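Long-range contacts in peptidase M3B, oligoendopeptidase F (Enterococcus faecium, PDB 2QR4), which probably hydrolyses peptide bonds within short peptides as a metal-dependent oligoendopeptidase of family M3: residues Val52-Ala57 with Ala72-Ala77; Gln206-Phe211 with Ile486-Ser491. All blocks are in the same frame, centred on the assembly; numbering follows the deposited sequence.

Interaction 1 of 2, residues Val52-Ala57 with Ala72-Ala77; sequences VIYVYA and ALYARA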
ATOM      1  N   VAL A  52     -14.761   8.040 -16.774  1.00 42.59           N
ATOM      2  CA  VAL A  52     -15.921   7.162 -16.915  1.00 40.28           C
ATOM      3  C   VAL A  52     -15.522   5.691 -16.916  1.00 41.59           C
ATOM      4  O   VAL A  52     -16.059   4.899 -16.162  1.00 43.27           O
ATOM      5  CB  VAL A  52     -16.714   7.502 -18.210  1.00 55.39           C
ATOM      6  CG1 VAL A  52     -17.580   6.336 -18.653  1.00 49.15           C
ATOM      7  CG2 VAL A  52     -17.556   8.767 -18.012  1.00 46.64           C
ATOM      8  N   ILE A  53     -14.570   5.337 -17.769  1.00 49.65           N
ATOM      9  CA  ILE A  53     -13.997   4.000 -17.798  1.00 42.07           C
ATOM     10  C   ILE A  53     -13.367   3.621 -16.454  1.00 42.51           C
ATOM     11  O   ILE A  53     -13.553   2.517 -15.957  1.00 45.42           O
ATOM     12  CB  ILE A  53     -12.914   3.919 -18.882  1.00 56.33           C
ATOM     13  CG1 ILE A  53     -13.520   4.209 -20.258  1.00 50.75           C
ATOM     14  CG2 ILE A  53     -12.207   2.570 -18.873  1.00 41.54           C
ATOM     15  CD1 ILE A  53     -12.462   4.358 -21.325  1.00 50.81           C
ATOM     16  N   TYR A  54     -12.610   4.533 -15.860  1.00 43.49           N
ATOM     17  CA  TYR A  54     -12.030   4.246 -14.558  1.00 45.25           C
ATOM     18  C   TYR A  54     -13.101   3.922 -13.490  1.00 48.92           C
ATOM     19  O   TYR A  54     -13.109   2.830 -12.906  1.00 43.94           O
ATOM     20  CB  TYR A  54     -11.150   5.392 -14.091  1.00 45.84           C
ATOM     21  CG  TYR A  54     -10.615   5.169 -12.703  1.00 47.35           C
ATOM     22  CD1 TYR A  54      -9.428   4.464 -12.499  1.00 40.65           C
ATOM     23  CD2 TYR A  54     -11.299   5.658 -11.589  1.00 43.64           C
ATOM     24  CE1 TYR A  54      -8.930   4.272 -11.229  1.00 40.08           C
ATOM     25  CE2 TYR A  54     -10.812   5.455 -10.314  1.00 54.33           C
ATOM     26  CZ  TYR A  54      -9.630   4.757 -10.143  1.00 51.37           C
ATOM     27  OH  TYR A  54      -9.151   4.550  -8.875  1.00 62.78           O
ATOM     28  N   VAL A  55     -13.987   4.881 -13.241  1.00 46.50           N
ATOM     29  CA  VAL A  55     -15.074   4.717 -12.285  1.00 42.79           C
ATOM     30  C   VAL A  55     -15.822   3.397 -12.501  1.00 44.42           C
ATOM     31  O   VAL A  55     -16.115   2.672 -11.548  1.00 50.63           O
ATOM     32  CB  VAL A  55     -16.050   5.914 -12.357  1.00 46.31           C
ATOM     33  CG1 VAL A  55     -17.431   5.540 -11.820  1.00 35.78           C
ATOM     34  CG2 VAL A  55     -15.465   7.108 -11.619  1.00 37.68           C
ATOM     35  N   TYR A  56     -16.098   3.068 -13.755  1.00 29.84           N
ATOM     36  CA  TYR A  56     -16.800   1.831 -14.071  1.00 44.02           C
ATOM     37  C   TYR A  56     -16.026   0.581 -13.665  1.00 47.97           C
ATOM     38  O   TYR A  56     -16.589  -0.347 -13.076  1.00 50.18           O
ATOM     39  CB  TYR A  56     -17.114   1.748 -15.560  1.00 49.01           C
ATOM     40  CG  TYR A  56     -17.742   0.430 -15.950  1.00 57.76           C
ATOM     41  CD1 TYR A  56     -18.984   0.055 -15.436  1.00 62.19           C
ATOM     42  CD2 TYR A  56     -17.098  -0.447 -16.821  1.00 55.75           C
ATOM     43  CE1 TYR A  56     -19.575  -1.154 -15.787  1.00 65.30           C
ATOM     44  CE2 TYR A  56     -17.684  -1.659 -17.186  1.00 56.21           C
ATOM     45  CZ  TYR A  56     -18.922  -2.006 -16.662  1.00 61.42           C
ATOM     46  OH  TYR A  56     -19.516  -3.204 -17.004  1.00 59.25           O
ATOM     47  N   ALA A  57     -14.743   0.547 -14.005  1.00 38.34           N
ATOM     48  CA  ALA A  57     -13.927  -0.615 -13.708  1.00 39.67           C
ATOM     49  C   ALA A  57     -13.729  -0.759 -12.200  1.00 41.09           C
ATOM     50  O   ALA A  57     -13.687  -1.869 -11.673  1.00 37.34           O
ATOM     51  CB  ALA A  57     -12.598  -0.508 -14.408  1.00 35.97           C
ATOM     52  N   ALA A  72      -8.077  -7.486 -13.424  1.00 37.53           N
ATOM     53  CA  ALA A  72      -7.347  -7.140 -14.646  1.00 41.42           C
ATOM     54  C   ALA A  72      -7.892  -5.891 -15.314  1.00 39.38           C
ATOM     55  O   ALA A  72      -7.129  -5.025 -15.749  1.00 36.17           O
ATOM     56  CB  ALA A  72      -7.383  -8.299 -15.624  1.00 26.92           C
ATOM     57  N   LEU A  73      -9.218  -5.805 -15.393  1.00 38.66           N
ATOM     58  CA  LEU A  73      -9.888  -4.676 -16.026  1.00 32.33           C
ATOM     59  C   LEU A  73      -9.566  -3.400 -15.256  1.00 42.53           C
ATOM     60  O   LEU A  73      -9.199  -2.378 -15.842  1.00 37.89           O
ATOM     61  CB  LEU A  73     -11.390  -4.921 -16.050  1.00 42.69           C
ATOM     62  CG  LEU A  73     -12.198  -4.540 -17.285  1.00 54.28           C
ATOM     63  CD1 LEU A  73     -12.520  -3.057 -17.286  1.00 64.08           C
ATOM     64  CD2 LEU A  73     -11.457  -4.936 -18.542  1.00 56.51           C
ATOM     65  N   TYR A  74      -9.663  -3.483 -13.931  1.00 34.96           N
ATOM     66  CA  TYR A  74      -9.417  -2.338 -13.062  1.00 38.07           C
ATOM     67  C   TYR A  74      -7.957  -1.864 -13.141  1.00 41.03           C
ATOM     68  O   TYR A  74      -7.679  -0.670 -13.190  1.00 44.12           O
ATOM     69  CB  TYR A  74      -9.828  -2.672 -11.622  1.00 39.77           C
ATOM     70  CG  TYR A  74      -9.545  -1.577 -10.621  1.00 47.55           C
ATOM     71  CD1 TYR A  74      -9.953  -0.264 -10.855  1.00 42.26           C
ATOM     72  CD2 TYR A  74      -8.885  -1.855  -9.427  1.00 46.34           C
ATOM     73  CE1 TYR A  74      -9.683   0.746  -9.942  1.00 47.79           C
ATOM     74  CE2 TYR A  74      -8.616  -0.851  -8.506  1.00 46.96           C
ATOM     75  CZ  TYR A  74      -9.013   0.444  -8.767  1.00 50.04           C
ATOM     76  OH  TYR A  74      -8.756   1.430  -7.848  1.00 51.18           O
ATOM     77  N   ALA A  75      -7.029  -2.807 -13.169  1.00 37.92           N
ATOM     78  CA  ALA A  75      -5.624  -2.480 -13.360  1.00 28.58           C
ATOM     79  C   ALA A  75      -5.387  -1.795 -14.712  1.00 37.37           C
ATOM     80  O   ALA A  75      -4.748  -0.758 -14.774  1.00 39.03           O
ATOM     81  CB  ALA A  75      -4.779  -3.745 -13.243  1.00 24.32           C
ATOM     82  N   ARG A  76      -5.915  -2.355 -15.798  1.00 36.14           N
ATOM     83  CA  ARG A  76      -5.728  -1.713 -17.101  1.00 30.85           C
ATOM     84  C   ARG A  76      -6.322  -0.307 -17.096  1.00 27.86           C
ATOM     85  O   ARG A  76      -5.735   0.619 -17.657  1.00 50.05           O
ATOM     86  CB  ARG A  76      -6.299  -2.561 -18.253  1.00 32.27           C
ATOM     87  CG  ARG A  76      -5.548  -3.866 -18.464  1.00 37.46           C
ATOM     88  CD  ARG A  76      -5.964  -4.612 -19.723  1.00 43.29           C
ATOM     89  NE  ARG A  76      -4.848  -5.406 -20.256  1.00 59.38           N
ATOM     90  CZ  ARG A  76      -4.697  -6.728 -20.113  1.00 65.75           C
ATOM     91  NH1 ARG A  76      -3.635  -7.328 -20.645  1.00 57.67           N
ATOM     92  NH2 ARG A  76      -5.595  -7.458 -19.446  1.00 48.12           N
ATOM     93  N   ALA A  77      -7.456  -0.130 -16.425  1.00 38.10           N
ATOM     94  CA  ALA A  77      -8.108   1.184 -16.389  1.00 40.15           C
ATOM     95  C   ALA A  77      -7.359   2.175 -15.518  1.00 40.03           C
ATOM     96  O   ALA A  77      -7.352   3.373 -15.810  1.00 40.87           O
ATOM     97  CB  ALA A  77      -9.576   1.074 -15.955  1.00 32.57           C
TER
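A57 and A77 meet where two helical segments, 52-57 and 72-77, run antiparallel, their axes 8.8 Å apart at closest approach and their N-to-C directions at 152°, with A57 level with Y74 and Y54 level with A77. Two alanines fill the middle of the interface: A57 CB lies 3.7 Å from A77 CB, and methyl groups suit a place where the helices come this near. The A57 methyl also meets L73 CD1 at 3.8 Å, while CG2 of I53 stands 4.2 Å from A77 CB, so that branched aliphatic chains close one flank of the alanine pair.

The other flank is aromatic. Y54 and Y74 leave their own helices with CG anti to the backbone N, which carries the two rings out along the same side of the helix pair. There they slant against each other, planes at 51°, touching through Y54 CE1 and Y74 CE1 at 3.8 Å. The Y54 hydroxyl lies at the edge of the Y74 ring and in its plane, with OH of Y54 and OH of Y74 3.3 Å apart. Tyrosine suits both places because its ring can pack against a neighbour while the hydroxyl reaches a polar partner; for Y74 that partner is D151, to which its OH is hydrogen-bonded.

The contact joins helix 33-63 to helix 68-87 as an antiparallel helical hairpin. F81, further along helix 68-87, stacks on Y54, I53 packs on F8 and L15 of helix 4-18, and the Y74-D151 bond ties the hairpin to helix 143-160.

Interaction 2 of 2, residues Gln206-Phe211 with Ile486-Ser491; sequences QFRNTF and IKFEWS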
ATOM      1  N   GLN A 206      -6.707  -9.817  14.697  1.00 39.02           N
ATOM      2  CA  GLN A 206      -5.541 -10.501  14.165  1.00 39.81           C
ATOM      3  C   GLN A 206      -4.807  -9.657  13.122  1.00 47.55           C
ATOM      4  O   GLN A 206      -3.578  -9.656  13.068  1.00 43.58           O
ATOM      5  CB  GLN A 206      -5.949 -11.818  13.519  1.00 41.49           C
ATOM      6  CG  GLN A 206      -4.781 -12.767  13.271  1.00 42.77           C
ATOM      7  CD  GLN A 206      -5.164 -13.893  12.332  1.00 53.99           C
ATOM      8  OE1 GLN A 206      -6.334 -14.310  12.267  1.00 59.87           O
ATOM      9  NE2 GLN A 206      -4.188 -14.390  11.590  1.00 48.41           N
ATOM     10  N   PHE A 207      -5.555  -8.939  12.293  1.00 42.79           N
ATOM     11  CA  PHE A 207      -4.939  -8.220  11.184  1.00 46.64           C
ATOM     12  C   PHE A 207      -4.878  -6.716  11.393  1.00 40.48           C
ATOM     13  O   PHE A 207      -4.796  -5.963  10.426  1.00 40.81           O
ATOM     14  CB  PHE A 207      -5.614  -8.560   9.844  1.00 39.92           C
ATOM     15  CG  PHE A 207      -5.411  -9.981   9.424  1.00 42.68           C
ATOM     16  CD1 PHE A 207      -4.367 -10.329   8.594  1.00 46.55           C
ATOM     17  CD2 PHE A 207      -6.247 -10.977   9.887  1.00 48.77           C
ATOM     18  CE1 PHE A 207      -4.167 -11.644   8.216  1.00 43.41           C
ATOM     19  CE2 PHE A 207      -6.057 -12.285   9.508  1.00 42.11           C
ATOM     20  CZ  PHE A 207      -5.007 -12.619   8.676  1.00 45.95           C
ATOM     21  N   ARG A 208      -4.868  -6.286  12.653  1.00 43.26           N
ATOM     22  CA  ARG A 208      -4.912  -4.857  12.964  1.00 34.21           C
ATOM     23  C   ARG A 208      -3.667  -4.086  12.522  1.00 40.52           C
ATOM     24  O   ARG A 208      -3.747  -2.905  12.164  1.00 48.03           O
ATOM     25  CB  ARG A 208      -5.172  -4.642  14.443  1.00 33.05           C
ATOM     26  CG  ARG A 208      -4.128  -5.229  15.366  1.00 45.15           C
ATOM     27  CD  ARG A 208      -4.592  -5.067  16.804  1.00 48.13           C
ATOM     28  NE  ARG A 208      -3.525  -5.314  17.754  1.00 54.61           N
ATOM     29  CZ  ARG A 208      -3.024  -6.517  18.018  1.00 60.99           C
ATOM     30  NH1 ARG A 208      -2.056  -6.640  18.911  1.00 60.85           N
ATOM     31  NH2 ARG A 208      -3.492  -7.596  17.398  1.00 59.22           N
ATOM     32  N   ASN A 209      -2.525  -4.757  12.555  1.00 33.27           N
ATOM     33  CA  ASN A 209      -1.265  -4.186  12.099  1.00 40.93           C
ATOM     34  C   ASN A 209      -1.265  -3.953  10.579  1.00 43.14           C
ATOM     35  O   ASN A 209      -0.799  -2.927  10.097  1.00 53.53           O
ATOM     36  CB  ASN A 209      -0.098  -5.100  12.475  1.00 34.11           C
ATOM     37  CG  ASN A 209       0.022  -5.335  13.975  1.00 36.34           C
ATOM     38  OD1 ASN A 209       0.055  -6.473  14.424  1.00 45.05           O
ATOM     39  ND2 ASN A 209       0.116  -4.264  14.746  1.00 34.54           N
ATOM     40  N   THR A 210      -1.800  -4.907   9.826  1.00 43.17           N
ATOM     41  CA  THR A 210      -1.881  -4.780   8.373  1.00 38.35           C
ATOM     42  C   THR A 210      -2.777  -3.613   7.952  1.00 40.51           C
ATOM     43  O   THR A 210      -2.387  -2.776   7.133  1.00 51.07           O
ATOM     44  CB  THR A 210      -2.382  -6.084   7.753  1.00 42.92           C
ATOM     45  OG1 THR A 210      -1.495  -7.135   8.142  1.00 41.38           O
ATOM     46  CG2 THR A 210      -2.430  -5.987   6.219  1.00 32.91           C
ATOM     47  N   PHE A 211      -3.965  -3.551   8.537  1.00 37.69           N
ATOM     48  CA  PHE A 211      -4.882  -2.444   8.309  1.00 39.30           C
ATOM     49  C   PHE A 211      -4.342  -1.079   8.761  1.00 41.52           C
ATOM     50  O   PHE A 211      -4.558  -0.073   8.085  1.00 44.12           O
ATOM     51  CB  PHE A 211      -6.206  -2.732   8.988  1.00 38.61           C
ATOM     52  CG  PHE A 211      -7.012  -3.800   8.312  1.00 41.12           C
ATOM     53  CD1 PHE A 211      -7.351  -3.688   6.969  1.00 46.00           C
ATOM     54  CD2 PHE A 211      -7.453  -4.904   9.018  1.00 41.56           C
ATOM     55  CE1 PHE A 211      -8.122  -4.655   6.344  1.00 36.28           C
ATOM     56  CE2 PHE A 211      -8.216  -5.882   8.389  1.00 41.78           C
ATOM     57  CZ  PHE A 211      -8.546  -5.751   7.052  1.00 39.62           C
ATOM     58  N   ILE A 486     -14.434  -3.621  20.234  1.00 37.46           N
ATOM     59  CA  ILE A 486     -14.794  -2.450  19.443  1.00 36.43           C
ATOM     60  C   ILE A 486     -13.623  -1.496  19.257  1.00 39.87           C
ATOM     61  O   ILE A 486     -13.702  -0.565  18.475  1.00 48.14           O
ATOM     62  CB  ILE A 486     -15.993  -1.691  20.043  1.00 37.49           C
ATOM     63  CG1 ILE A 486     -16.773  -1.010  18.928  1.00 48.58           C
ATOM     64  CG2 ILE A 486     -15.542  -0.679  21.082  1.00 28.66           C
ATOM     65  CD1 ILE A 486     -17.576  -1.991  18.092  1.00 37.30           C
ATOM     66  N   LYS A 487     -12.532  -1.722  19.979  1.00 47.91           N
ATOM     67  CA  LYS A 487     -11.326  -0.923  19.764  1.00 49.57           C
ATOM     68  C   LYS A 487     -10.779  -1.097  18.341  1.00 45.07           C
ATOM     69  O   LYS A 487     -10.016  -0.258  17.862  1.00 43.50           O
ATOM     70  CB  LYS A 487     -10.240  -1.281  20.784  1.00 42.16           C
ATOM     71  CG  LYS A 487     -10.637  -1.015  22.211  1.00 56.00           C
ATOM     72  CD  LYS A 487      -9.622  -1.583  23.183  1.00 58.81           C
ATOM     73  CE  LYS A 487      -8.320  -0.843  23.105  1.00 67.60           C
ATOM     74  NZ  LYS A 487      -7.516  -1.068  24.343  1.00 78.37           N
ATOM     75  N   PHE A 488     -11.167  -2.177  17.666  1.00 44.66           N
ATOM     76  CA  PHE A 488     -10.603  -2.485  16.349  1.00 42.43           C
ATOM     77  C   PHE A 488     -11.543  -2.132  15.205  1.00 49.04           C
ATOM     78  O   PHE A 488     -11.185  -2.265  14.030  1.00 49.27           O
ATOM     79  CB  PHE A 488     -10.184  -3.957  16.283  1.00 44.17           C
ATOM     80  CG  PHE A 488      -9.371  -4.400  17.475  1.00 38.01           C
ATOM     81  CD1 PHE A 488      -8.094  -3.878  17.698  1.00 36.74           C
ATOM     82  CD2 PHE A 488      -9.885  -5.313  18.381  1.00 40.59           C
ATOM     83  CE1 PHE A 488      -7.335  -4.278  18.792  1.00 39.57           C
ATOM     84  CE2 PHE A 488      -9.126  -5.724  19.496  1.00 45.57           C
ATOM     85  CZ  PHE A 488      -7.856  -5.207  19.695  1.00 39.57           C
ATOM     86  N   GLU A 489     -12.735  -1.647  15.538  1.00 42.77           N
ATOM     87  CA  GLU A 489     -13.686  -1.253  14.492  1.00 47.93           C
ATOM     88  C   GLU A 489     -13.116  -0.278  13.433  1.00 38.19           C
ATOM     89  O   GLU A 489     -13.482  -0.373  12.276  1.00 43.25           O
ATOM     90  CB  GLU A 489     -14.997  -0.710  15.090  1.00 39.71           C
ATOM     91  CG  GLU A 489     -16.034  -0.321  14.029  1.00 40.53           C
ATOM     92  CD  GLU A 489     -17.367   0.088  14.623  1.00 51.28           C
ATOM     93  OE1 GLU A 489     -18.415  -0.336  14.081  1.00 49.29           O
ATOM     94  OE2 GLU A 489     -17.371   0.825  15.635  1.00 50.30           O
ATOM     95  N   TRP A 490     -12.218   0.636  13.807  1.00 40.28           N
ATOM     96  CA  TRP A 490     -11.662   1.593  12.822  1.00 39.90           C
ATOM     97  C   TRP A 490     -11.159   0.885  11.573  1.00 44.27           C
ATOM     98  O   TRP A 490     -11.139   1.474  10.488  1.00 42.75           O
ATOM     99  CB  TRP A 490     -10.521   2.433  13.411  1.00 33.04           C
ATOM    100  CG  TRP A 490      -9.420   1.587  13.929  1.00 44.62           C
ATOM    101  CD1 TRP A 490      -9.260   1.130  15.214  1.00 36.80           C
ATOM    102  CD2 TRP A 490      -8.332   1.049  13.171  1.00 39.28           C
ATOM    103  NE1 TRP A 490      -8.135   0.335  15.295  1.00 42.19           N
ATOM    104  CE2 TRP A 490      -7.549   0.271  14.055  1.00 41.00           C
ATOM    105  CE3 TRP A 490      -7.949   1.141  11.827  1.00 38.94           C
ATOM    106  CZ2 TRP A 490      -6.400  -0.407  13.638  1.00 35.66           C
ATOM    107  CZ3 TRP A 490      -6.803   0.466  11.412  1.00 35.90           C
ATOM    108  CH2 TRP A 490      -6.047  -0.299  12.317  1.00 42.46           C
ATOM    109  N   SER A 491     -10.775  -0.382  11.724  1.00 35.90           N
ATOM    110  CA  SER A 491     -10.082  -1.094  10.669  1.00 38.62           C
ATOM    111  C   SER A 491     -11.007  -1.719   9.629  1.00 41.30           C
ATOM    112  O   SER A 491     -10.541  -2.204   8.602  1.00 47.19           O
ATOM    113  CB  SER A 491      -9.153  -2.167  11.264  1.00 45.54           C
ATOM    114  OG  SER A 491      -9.885  -3.259  11.802  1.00 43.51           O
TER
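F211 and S491 meet through their CB atoms, CB of F211 lying 3.8 Å from CB of S491. With CG anti to its carbonyl carbon (chi1 -72°), F211 turns its ring so that the carbonyl oxygen of S491 sits over the ring centre, 3.8 Å above the plane. A small serine lets the phenyl group approach the backbone of 486-491 this closely. W490 enters edge first: its CH2 lies 3.5 Å from the backbone O of R208, and its CZ3 is 4.1 Å from F211 CB. The indole is long enough to span the gap to the helix.

R208 and F488 make a further side-chain contact, between an aliphatic carbon and a ring. CD of R208 rests 3.5 Å from F488 CE1, with guanidinium and phenyl planes 56° apart. The arginine's methylene chain suits a partly exposed border, and its NH2 is hydrogen-bonded to E205 O.

In the fold, this is the first turn of helix 208-228 packed against a 3-10 segment in the connection between helices 461-476 and 503-520, within the largely helical M3 peptidase family region.

The hydrogen bonds lie within each segment or lead outside. In 486-491, F488 O accepts from both S491 N and S491 OG, the latter at 2.8 Å with a C=O...donor angle of 160°; two donors of S491 thus hold F488 O, and the OG bond fixes the rotation of the serine side chain, whose CB faces F211. W490 NE1 is hydrogen-bonded to S465 OG on helix 461-476. At the subunit interface, T210 OG1 bonds to D160 OD2 of the second subunit.

The two contacts follow one another along the chain, interaction 1 closing before interaction 2 opens; their centres are 29 Å apart and their nearest atoms about 15 Å. They differ in reach: interaction 1 joins consecutive helices, 33-63 and 68-87, whereas interaction 2 brings together residues 275 positions apart, on helix 208-228 and in the connection after helix 461-476. Helix 143-160 lies between them in sequence and meets both, through D151 at interaction 1 and L156 at interaction 2. Both also reach the second subunit, A72, A75 and R76 packing on its P458 and Q206 bonding to its D160, so both regions of the mainly helical chain take part in the dimer.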